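Local coordinates for protein paraflagellar rod component (Trypanosoma cruzi, PDB 6XYB) that is of unknown function but is a conserved, kinetoplastid-specific protein, named as a paraflagellar rod component, that binds magnesium ions, at residues L7-T12 and P16-L21; S23-E28 and D61-E66. All blocks are in the same frame, centred on the assembly; numbering follows the deposited sequence.

Interaction 1 of 2, residues L7-T12 and P16-L21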
loop_
_atom_site.group_PDB
_atom_site.type_symbol
_atom_site.label_atom_id
_atom_site.label_comp_id
_atom_site.label_asym_id
_atom_site.label_seq_id
_atom_site.Cartn_x
_atom_site.Cartn_y
_atom_site.Cartn_z
ATOM N N LEU C 7 3.681 8.287 12.381
ATOM C CA LEU C 7 2.458 7.771 12.987
ATOM C C LEU C 7 2.050 6.560 12.185
ATOM O O LEU C 7 2.189 6.540 10.948
ATOM C CB LEU C 7 1.377 8.881 12.947
ATOM C CG LEU C 7 -0.026 8.710 13.477
ATOM C CD1 LEU C 7 -0.034 8.334 14.903
ATOM C CD2 LEU C 7 -0.706 10.044 13.249
ATOM N N CYS C 8 1.577 5.539 12.879
ATOM C CA CYS C 8 0.974 4.355 12.246
ATOM C C CYS C 8 -0.443 4.219 12.775
ATOM O O CYS C 8 -0.612 4.134 14.032
ATOM C CB CYS C 8 1.769 3.078 12.512
ATOM S SG CYS C 8 0.945 1.569 11.903
ATOM N N VAL C 9 -1.425 4.171 11.881
ATOM C CA VAL C 9 -2.797 3.871 12.292
ATOM C C VAL C 9 -3.140 2.510 11.678
ATOM O O VAL C 9 -2.894 2.258 10.487
ATOM C CB VAL C 9 -3.787 4.912 11.818
ATOM C CG1 VAL C 9 -5.229 4.555 12.175
ATOM C CG2 VAL C 9 -3.477 6.271 12.372
ATOM N N SER C 10 -3.674 1.620 12.509
ATOM C CA SER C 10 -4.058 0.310 11.992
ATOM C C SER C 10 -5.546 0.126 12.253
ATOM O O SER C 10 -6.007 0.513 13.331
ATOM C CB SER C 10 -3.237 -0.785 12.639
ATOM O OG SER C 10 -3.446 -2.036 12.025
ATOM N N ALA C 11 -6.220 -0.524 11.331
ATOM C CA ALA C 11 -7.657 -0.782 11.503
ATOM C C ALA C 11 -7.904 -2.241 11.103
ATOM O O ALA C 11 -7.577 -2.605 9.956
ATOM C CB ALA C 11 -8.451 0.146 10.654
ATOM N N THR C 12 -8.560 -2.978 12.000
ATOM C CA THR C 12 -8.960 -4.351 11.772
ATOM C C THR C 12 -10.474 -4.390 11.826
ATOM O O THR C 12 -11.057 -3.761 12.679
ATOM C CB THR C 12 -8.274 -5.293 12.775
ATOM O OG1 THR C 12 -6.846 -5.222 12.572
ATOM C CG2 THR C 12 -8.722 -6.724 12.544
ATOM N N PRO C 16 -14.853 -3.556 14.233
ATOM C CA PRO C 16 -13.914 -2.486 13.901
ATOM C C PRO C 16 -13.083 -2.067 15.115
ATOM O O PRO C 16 -13.592 -1.608 16.132
ATOM C CB PRO C 16 -14.733 -1.326 13.362
ATOM C CG PRO C 16 -16.190 -1.705 13.562
ATOM C CD PRO C 16 -16.253 -3.129 14.086
ATOM N N VAL C 17 -11.754 -2.210 14.973
ATOM C CA VAL C 17 -10.807 -1.820 16.069
ATOM C C VAL C 17 -9.727 -0.960 15.429
ATOM O O VAL C 17 -9.048 -1.430 14.475
ATOM C CB VAL C 17 -10.170 -2.998 16.833
ATOM C CG1 VAL C 17 -9.204 -2.440 17.879
ATOM C CG2 VAL C 17 -11.257 -3.918 17.420
ATOM N N ILE C 18 -9.599 0.254 15.920
ATOM C CA ILE C 18 -8.632 1.215 15.362
ATOM C C ILE C 18 -7.563 1.464 16.433
ATOM O O ILE C 18 -7.872 1.791 17.580
ATOM C CB ILE C 18 -9.301 2.536 14.956
ATOM C CG1 ILE C 18 -10.393 2.310 13.908
ATOM C CG2 ILE C 18 -8.223 3.536 14.516
ATOM C CD1 ILE C 18 -11.398 3.401 13.839
ATOM N N THR C 19 -6.291 1.310 16.073
ATOM C CA THR C 19 -5.145 1.573 16.953
ATOM C C THR C 19 -4.254 2.645 16.316
ATOM O O THR C 19 -4.063 2.622 15.093
ATOM C CB THR C 19 -4.378 0.290 17.241
ATOM O OG1 THR C 19 -4.085 -0.442 16.064
ATOM C CG2 THR C 19 -5.122 -0.644 18.153
ATOM N N MET C 20 -3.687 3.506 17.144
ATOM C CA MET C 20 -2.823 4.597 16.690
ATOM C C MET C 20 -1.546 4.576 17.495
ATOM O O MET C 20 -1.621 4.619 18.726
ATOM C CB MET C 20 -3.565 5.930 16.862
ATOM C CG MET C 20 -4.930 5.920 16.233
ATOM S SD MET C 20 -5.612 7.523 15.906
ATOM C CE MET C 20 -5.839 8.143 17.501
ATOM N N LEU C 21 -0.404 4.480 16.811
ATOM C CA LEU C 21 0.945 4.460 17.424
ATOM C C LEU C 21 1.733 5.637 16.911
ATOM O O LEU C 21 1.658 5.966 15.783
ATOM C CB LEU C 21 1.690 3.192 17.029
ATOM C CG LEU C 21 1.271 1.866 17.619
ATOM C CD1 LEU C 21 0.004 1.388 16.952
ATOM C CD2 LEU C 21 2.426 0.872 17.449
HETATM O O HOH W 1 -6.337 -2.091 15.266
#

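Interaction 2 of 2, residues S23-E28 and D61-E66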
loop_
_atom_site.group_PDB
_atom_site.type_symbol
_atom_site.label_atom_id
_atom_site.label_comp_id
_atom_site.label_asym_id
_atom_site.label_seq_id
_atom_site.Cartn_x
_atom_site.Cartn_y
_atom_site.Cartn_z
ATOM N N SER C 23 4.900 8.445 19.053
ATOM C CA SER C 23 5.334 9.198 20.268
ATOM C C SER C 23 4.753 10.612 20.253
ATOM O O SER C 23 4.414 11.131 21.346
ATOM C CB SER C 23 6.849 9.253 20.418
ATOM O OG SER C 23 7.508 9.584 19.194
ATOM N N ALA C 24 4.721 11.255 19.095
ATOM C CA ALA C 24 4.352 12.670 18.921
ATOM C C ALA C 24 2.864 12.887 18.649
ATOM O O ALA C 24 2.480 14.042 18.370
ATOM C CB ALA C 24 5.163 13.248 17.807
ATOM N N LEU C 25 2.038 11.864 18.783
ATOM C CA LEU C 25 0.573 11.998 18.643
ATOM C C LEU C 25 0.037 12.720 19.888
ATOM O O LEU C 25 0.192 12.198 20.986
ATOM C CB LEU C 25 0.009 10.583 18.460
ATOM C CG LEU C 25 -1.504 10.485 18.364
ATOM C CD1 LEU C 25 -2.040 11.322 17.212
ATOM C CD2 LEU C 25 -1.967 9.034 18.227
ATOM N N ARG C 26 -0.596 13.884 19.708
ATOM C CA ARG C 26 -1.113 14.644 20.840
ATOM C C ARG C 26 -2.567 14.275 21.161
ATOM O O ARG C 26 -3.314 13.841 20.249
ATOM C CB ARG C 26 -0.909 16.141 20.604
ATOM C CG ARG C 26 -1.870 16.743 19.611
ATOM C CD ARG C 26 -1.679 18.204 19.475
ATOM N NE ARG C 26 -2.612 18.671 18.465
ATOM C CZ ARG C 26 -3.102 19.915 18.415
ATOM N NH1 ARG C 26 -2.782 20.780 19.351
ATOM N NH2 ARG C 26 -3.918 20.269 17.433
ATOM N N GLU C 27 -2.979 14.473 22.425
ATOM C CA GLU C 27 -4.348 14.054 22.822
ATOM C C GLU C 27 -5.374 14.864 22.010
ATOM O O GLU C 27 -6.477 14.360 21.747
ATOM C CB GLU C 27 -4.473 14.126 24.335
ATOM C CG GLU C 27 -5.604 13.217 24.818
ATOM C CD GLU C 27 -5.681 12.909 26.305
ATOM O OE1 GLU C 27 -4.688 13.174 27.004
ATOM O OE2 GLU C 27 -6.741 12.398 26.764
ATOM N N GLU C 28 -5.066 16.123 21.712
ATOM C CA GLU C 28 -6.014 16.986 20.965
ATOM C C GLU C 28 -6.349 16.275 19.637
ATOM O O GLU C 28 -7.484 16.403 19.163
ATOM C CB GLU C 28 -5.417 18.402 20.871
ATOM C CG GLU C 28 -5.219 19.135 22.227
ATOM C CD GLU C 28 -3.957 18.790 23.020
ATOM O OE1 GLU C 28 -3.253 17.822 22.671
ATOM O OE2 GLU C 28 -3.586 19.508 23.962
ATOM N N ASP C 61 3.216 2.005 23.468
ATOM C CA ASP C 61 2.302 3.130 23.745
ATOM C C ASP C 61 1.399 3.307 22.527
ATOM O O ASP C 61 1.884 3.486 21.345
ATOM C CB ASP C 61 3.049 4.433 24.026
ATOM C CG ASP C 61 3.942 4.383 25.251
ATOM O OD1 ASP C 61 3.800 3.441 26.066
ATOM O OD2 ASP C 61 4.782 5.294 25.366
ATOM N N HIS C 62 0.094 3.300 22.777
ATOM C CA HIS C 62 -0.891 3.523 21.702
ATOM C C HIS C 62 -2.267 3.857 22.263
ATOM O O HIS C 62 -2.537 3.640 23.456
ATOM C CB HIS C 62 -0.966 2.271 20.772
ATOM C CG HIS C 62 -1.713 1.117 21.392
ATOM N ND1 HIS C 62 -1.205 0.347 22.375
ATOM C CD2 HIS C 62 -2.944 0.610 21.123
ATOM C CE1 HIS C 62 -2.054 -0.580 22.693
ATOM N NE2 HIS C 62 -3.173 -0.414 21.997
ATOM N N TRP C 63 -3.129 4.302 21.350
ATOM C CA TRP C 63 -4.554 4.575 21.566
ATOM C C TRP C 63 -5.375 3.556 20.787
ATOM O O TRP C 63 -5.077 3.245 19.622
ATOM C CB TRP C 63 -4.872 5.987 21.105
ATOM C CG TRP C 63 -4.137 7.003 21.910
ATOM C CD1 TRP C 63 -2.916 7.569 21.637
ATOM C CD2 TRP C 63 -4.623 7.655 23.096
ATOM N NE1 TRP C 63 -2.637 8.556 22.564
ATOM C CE2 TRP C 63 -3.667 8.637 23.469
ATOM C CE3 TRP C 63 -5.846 7.620 23.814
ATOM C CZ2 TRP C 63 -3.844 9.461 24.597
ATOM C CZ3 TRP C 63 -5.995 8.417 24.941
ATOM C CH2 TRP C 63 -5.022 9.355 25.308
ATOM N N ARG C 64 -6.416 3.041 21.428
ATOM C CA ARG C 64 -7.292 2.016 20.862
ATOM C C ARG C 64 -8.755 2.400 20.967
ATOM O O ARG C 64 -9.219 2.757 22.063
ATOM C CB ARG C 64 -7.133 0.701 21.611
ATOM C CG ARG C 64 -8.022 -0.415 21.061
ATOM C CD ARG C 64 -7.967 -1.604 21.972
ATOM N NE ARG C 64 -8.694 -2.737 21.475
ATOM C CZ ARG C 64 -10.007 -2.930 21.615
ATOM N NH1 ARG C 64 -10.805 -2.024 22.182
ATOM N NH2 ARG C 64 -10.525 -4.047 21.166
ATOM N N MET C 65 -9.462 2.299 19.865
ATOM C CA MET C 65 -10.931 2.493 19.837
ATOM C C MET C 65 -11.595 1.270 19.212
ATOM O O MET C 65 -11.229 0.890 18.093
ATOM C CB MET C 65 -11.341 3.763 19.069
ATOM C CG MET C 65 -12.830 3.843 18.700
ATOM S SD MET C 65 -13.147 5.268 17.522
ATOM C CE MET C 65 -13.128 6.419 18.845
ATOM N N GLU C 66 -12.638 0.734 19.849
ATOM C CA GLU C 66 -13.527 -0.192 19.130
ATOM C C GLU C 66 -14.866 0.501 18.853
ATOM O O GLU C 66 -15.464 1.003 19.815
ATOM C CB GLU C 66 -13.722 -1.497 19.883
ATOM C CG GLU C 66 -14.606 -2.480 19.121
ATOM C CD GLU C 66 -14.706 -3.868 19.761
ATOM O OE1 GLU C 66 -13.698 -4.324 20.332
ATOM O OE2 GLU C 66 -15.781 -4.504 19.658
#

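Interaction 1 of 2, residues L7-T12 and P16-L21
C8, S10 and T12 of strand 6-13 form hydrogen-bonded antiparallel pairs with L21, T19 and V17 of strand 17-21, the two segments running at 167° to each other. Each pair closes a two-way ring of backbone bonds; all six are close to straight, and L21 N to C8 O (2.8 Å) and S10 N to T19 O (2.8 Å) are the shortest. Between them, V9 faces M20 and A11 faces I18 as non-hydrogen-bonded pairs. Here the branches lie alongside one another: V9 CG1, anti to its own nitrogen (chi1 177°), meets I18 CG2 at 3.9 Å, while V9 CG2 lies 4.1 Å from M20 CG. This apolar face of the hairpin continues into helix 74-90, where L88 touches V9 and V80 touches I18. The other face is mixed. T19 OG1 sits between its backbone nitrogen and carbonyl carbon (chi1 49°), which puts it near S10 CB and 2.9 Å from a water. The water donates to V17 O (2.9 Å) and, at longer range, to S10 O (3.3 Å), while S10 OG is hydrogen-bonded to K112 NZ. The hairpin thus sets an apolar face against helix 74-90 and a mixed, partly hydrated one where C8, S10 and L21 meet the second subunit.

Interaction 2 of 2, residues S23-E28 and D61-E66
R64 NH2 donates to E66 OE1 at 3.3 Å in a salt bridge along strand 62-66, whereas L25 and E27 reach W63 of the same strand without any hydrogen bond. The setting is a helix start packed beside an antiparallel sheet: R26 is the N-cap of helix 27-36, and L25 and E27 flank it. By strand alternation W63 leaves from the opposite side to R64 and E66, toward that helix. Its indole is touched at both ends. L25 CD2 comes obliquely to the pyrrole carbon CD1 of W63 at 3.8 Å; L25 CG stands anti to its backbone nitrogen (chi1 177°), which brings CD2 to the ring. At the benzo end the extended chain of E27 crosses W63 at about a right angle, with E27 CG 3.9 Å from W63 CH2. V30 of the helix also packs on the indole, and F56 meets it edge-to-face. The contact is therefore mostly carbon on carbon, although E27 is exposed and its charge lies at a helix N-terminus, whose dipole would tend to stabilise it; K31 NZ forms a long, weak ion pair with E27 OE2. The carboxylate of E27 is turned 47° from the indole plane, with CD 3.7 Å from W63 CH2.

Interactions 1 and 2 meet in one six-stranded antiparallel sheet. Interaction 1, closed first along the chain, is the hairpin of strands 6-13 and 17-21 in the buried middle of that sheet. Interaction 2 lies at the surface, its centre 9 Å away, and returns to the sheet after helix 27-36 through strand 62-66. Strands 17-21 and 62-66 are neighbours, joined by probable hydrogen bonds from I18 N to M65 O (2.8 Å) and M20 N to W63 O (2.9 Å). M20 also touches L25, so the hairpin's apolar face runs on toward the start of helix 27-36. The example illustrates how a sheet can pass packing from its interior to its margin through a shared strand.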